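Local structure of alpha-ketoglutarate-dependent 2,4-dichlorophenoxyacetate dioxygenase (Bradyrhizobium diazoefficiens, 5BKE) at residues F58-F62 with K126-L130. The protein probably acts as a 2-oxoglutarate-dependent dioxygenase of the TfdA family, binding here manganese and the co-substrate analogue N-oxalylglycine at its active site. Residues are numbered along the deposited sequence; the frame is centred on the assembly and turned at random.
Sequences FALNF and KFSLL. With OGA (N-oxalylglycine), chain O.
Phe58, on helix 52-59, lays its CD2 and CE2 against Leu129 CD2, CD2 to CD2 at 3.4 Å, where the helix packs on strand 127-132 of the major sheet in this cupin-type, double-stranded β-helix dioxygenase. With CG swung anti to N (chi1 174°), these ring atoms reach Leu129 although CB does not point at the strand; Phe62 CE2 rests over one face near the rim. Ala59 CB meets Leu129 CD1 at 3.7 Å and lies almost as near CD2, touching both methyls. Asn61 ND2 grips Phe58 O, 2.8 Å, in a nearly straight bond. Phe62 presents a ring face to the edge of Phe127 in an offset edge-to-face pair, planes at 62°, while its CB touches Phe127 CD2. Extended beyond CG, Lys126 runs past Phe127, CE over one ring face but offset toward its rim, and NZ donates a hydrogen bond to Phe62 O at 3.0 Å, tilted 21° from the carbonyl plane. NZ also forms a salt bridge with Glu34 OE2. Replacing Lys126 by alanine is likely to leave Phe62 O without this donor and Glu34 without its positive partner. The strand's other side serves the active site: Ser128 OG hydrogen-bonds to Asp117 OD2, a manganese ligand, and Leu130 CD1 lies 3.8 Å from N-oxalylglycine O2.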
ATOM      1  N   PHE C  58      28.562  40.607  -3.746  1.00 21.97           N
ATOM      2  CA  PHE C  58      28.087  39.236  -3.614  1.00 20.68           C
ATOM      3  C   PHE C  58      26.561  39.219  -3.713  1.00 20.46           C
ATOM      4  O   PHE C  58      26.009  38.472  -4.511  1.00 21.47           O
ATOM      5  CB  PHE C  58      28.587  38.589  -2.301  1.00 21.32           C
ATOM      6  CG  PHE C  58      28.001  37.201  -2.020  1.00 21.33           C
ATOM      7  CD1 PHE C  58      28.059  36.172  -2.970  1.00 20.77           C
ATOM      8  CD2 PHE C  58      27.418  36.921  -0.789  1.00 22.02           C
ATOM      9  CE1 PHE C  58      27.515  34.912  -2.697  1.00 20.66           C
ATOM     10  CE2 PHE C  58      26.880  35.660  -0.509  1.00 21.41           C
ATOM     11  CZ  PHE C  58      26.932  34.657  -1.465  1.00 20.02           C
ATOM     12  N   ALA C  59      25.901  40.064  -2.924  1.00 20.21           N
ATOM     13  CA  ALA C  59      24.438  40.168  -2.913  1.00 19.98           C
ATOM     14  C   ALA C  59      23.844  40.513  -4.276  1.00 19.91           C
ATOM     15  O   ALA C  59      22.772  40.025  -4.617  1.00 20.76           O
ATOM     16  CB  ALA C  59      23.981  41.172  -1.868  1.00 19.29           C
ATOM     17  N   LEU C  60      24.548  41.330  -5.056  1.00 19.64           N
ATOM     18  CA  LEU C  60      24.032  41.807  -6.357  1.00 19.66           C
ATOM     19  C   LEU C  60      23.954  40.763  -7.483  1.00 19.33           C
ATOM     20  O   LEU C  60      23.273  40.999  -8.488  1.00 18.55           O
ATOM     21  CB  LEU C  60      24.757  43.089  -6.820  1.00 19.92           C
ATOM     22  CG  LEU C  60      24.394  44.371  -6.052  1.00 20.26           C
ATOM     23  CD1 LEU C  60      25.375  45.503  -6.376  1.00 20.35           C
ATOM     24  CD2 LEU C  60      22.942  44.813  -6.280  1.00 20.17           C
ATOM     25  N   ASN C  61      24.619  39.609  -7.298  1.00 19.50           N
ATOM     26  CA  ASN C  61      24.410  38.403  -8.135  1.00 19.08           C
ATOM     27  C   ASN C  61      22.939  37.980  -8.202  1.00 18.98           C
ATOM     28  O   ASN C  61      22.501  37.393  -9.203  1.00 19.95           O
ATOM     29  CB  ASN C  61      25.197  37.210  -7.570  1.00 19.14           C
ATOM     30  CG  ASN C  61      26.686  37.314  -7.829  1.00 19.33           C
ATOM     31  OD1 ASN C  61      27.157  37.033  -8.936  1.00 18.97           O
ATOM     32  ND2 ASN C  61      27.436  37.722  -6.810  1.00 18.55           N
ATOM     33  N   PHE C  62      22.202  38.307  -7.141  1.00 18.43           N
ATOM     34  CA  PHE C  62      20.872  37.776  -6.862  1.00 19.00           C
ATOM     35  C   PHE C  62      19.739  38.789  -7.056  1.00 19.49           C
ATOM     36  O   PHE C  62      18.580  38.500  -6.746  1.00 19.64           O
ATOM     37  CB  PHE C  62      20.859  37.192  -5.435  1.00 18.43           C
ATOM     38  CG  PHE C  62      22.038  36.296  -5.148  1.00 18.46           C
ATOM     39  CD1 PHE C  62      22.249  35.131  -5.897  1.00 18.18           C
ATOM     40  CD2 PHE C  62      22.954  36.624  -4.142  1.00 18.84           C
ATOM     41  CE1 PHE C  62      23.342  34.310  -5.645  1.00 18.54           C
ATOM     42  CE2 PHE C  62      24.053  35.803  -3.886  1.00 18.63           C
ATOM     43  CZ  PHE C  62      24.243  34.648  -4.638  1.00 18.76           C
ATOM     44  N   LYS C 126      13.790  40.065  -0.923  1.00 22.42           N
ATOM     45  CA  LYS C 126      14.139  38.717  -1.316  1.00 22.15           C
ATOM     46  C   LYS C 126      15.170  38.157  -0.311  1.00 22.11           C
ATOM     47  O   LYS C 126      14.779  37.526   0.678  1.00 21.54           O
ATOM     48  CB  LYS C 126      14.663  38.730  -2.758  1.00 22.73           C
ATOM     49  CG  LYS C 126      14.755  37.373  -3.428  1.00 22.22           C
ATOM     50  CD  LYS C 126      15.222  37.528  -4.867  1.00 22.25           C
ATOM     51  CE  LYS C 126      15.984  36.295  -5.341  1.00 21.78           C
ATOM     52  NZ  LYS C 126      16.478  36.429  -6.740  1.00 21.34           N
ATOM     53  N   PHE C 127      16.461  38.421  -0.532  1.00 21.21           N
ATOM     54  CA  PHE C 127      17.518  37.911   0.360  1.00 20.75           C
ATOM     55  C   PHE C 127      18.061  38.992   1.273  1.00 20.38           C
ATOM     56  O   PHE C 127      18.178  40.161   0.867  1.00 21.10           O
ATOM     57  CB  PHE C 127      18.699  37.308  -0.421  1.00 20.54           C
ATOM     58  CG  PHE C 127      18.342  36.135  -1.309  1.00 20.94           C
ATOM     59  CD1 PHE C 127      17.181  35.379  -1.107  1.00 20.66           C
ATOM     60  CD2 PHE C 127      19.207  35.760  -2.333  1.00 21.05           C
ATOM     61  CE1 PHE C 127      16.881  34.301  -1.929  1.00 20.95           C
ATOM     62  CE2 PHE C 127      18.915  34.671  -3.157  1.00 22.01           C
ATOM     63  CZ  PHE C 127      17.745  33.948  -2.958  1.00 21.00           C
ATOM     64  N   SER C 128      18.394  38.593   2.492  1.00 19.34           N
ATOM     65  CA  SER C 128      19.193  39.397   3.408  1.00 19.54           C
ATOM     66  C   SER C 128      20.514  38.695   3.713  1.00 20.32           C
ATOM     67  O   SER C 128      20.545  37.474   3.929  1.00 19.37           O
ATOM     68  CB  SER C 128      18.446  39.628   4.708  1.00 19.55           C
ATOM     69  OG  SER C 128      17.232  40.324   4.503  1.00 21.23           O
ATOM     70  N   LEU C 129      21.596  39.468   3.750  1.00 21.13           N
ATOM     71  CA  LEU C 129      22.949  38.913   3.923  1.00 22.49           C
ATOM     72  C   LEU C 129      23.664  39.588   5.092  1.00 24.03           C
ATOM     73  O   LEU C 129      24.013  40.767   5.003  1.00 25.11           O
ATOM     74  CB  LEU C 129      23.764  39.075   2.638  1.00 21.91           C
ATOM     75  CG  LEU C 129      23.281  38.393   1.357  1.00 22.09           C
ATOM     76  CD1 LEU C 129      22.165  39.139   0.633  1.00 21.34           C
ATOM     77  CD2 LEU C 129      24.473  38.215   0.439  1.00 22.75           C
ATOM     78  N   LEU C 130      23.900  38.835   6.169  1.00 23.52           N
ATOM     79  CA  LEU C 130      24.443  39.392   7.410  1.00 23.92           C
ATOM     80  C   LEU C 130      25.884  38.970   7.711  1.00 25.32           C
ATOM     81  O   LEU C 130      26.195  37.774   7.821  1.00 24.53           O
ATOM     82  CB  LEU C 130      23.523  39.062   8.588  1.00 23.40           C
ATOM     83  CG  LEU C 130      23.707  39.840   9.893  1.00 23.75           C
ATOM     84  CD1 LEU C 130      23.407  41.314   9.684  1.00 24.37           C
ATOM     85  CD2 LEU C 130      22.809  39.273  10.980  1.00 23.36           C
TER
HETATM   86  C1  OGA O 402      18.592  41.709  10.280  1.00 29.89           C
HETATM   87  C2  OGA O 402      18.369  41.158  11.599  1.00 28.89           C
HETATM   88  C4  OGA O 402      19.417  40.279  13.642  1.00 31.18           C
HETATM   89  C5  OGA O 402      20.822  40.289  14.181  1.00 32.50           C
HETATM   90  O1  OGA O 402      17.617  41.723   9.490  1.00 29.18           O
HETATM   91  O2  OGA O 402      19.742  42.100   9.981  1.00 31.38           O
HETATM   92  O2' OGA O 402      17.216  41.111  12.020  1.00 28.82           O
HETATM   93  O3  OGA O 402      21.399  41.399  14.246  1.00 34.75           O
HETATM   94  N1  OGA O 402      19.430  40.704  12.251  1.00 29.78           N
HETATM   95  O4  OGA O 402      21.347  39.203  14.519  1.00 31.84           O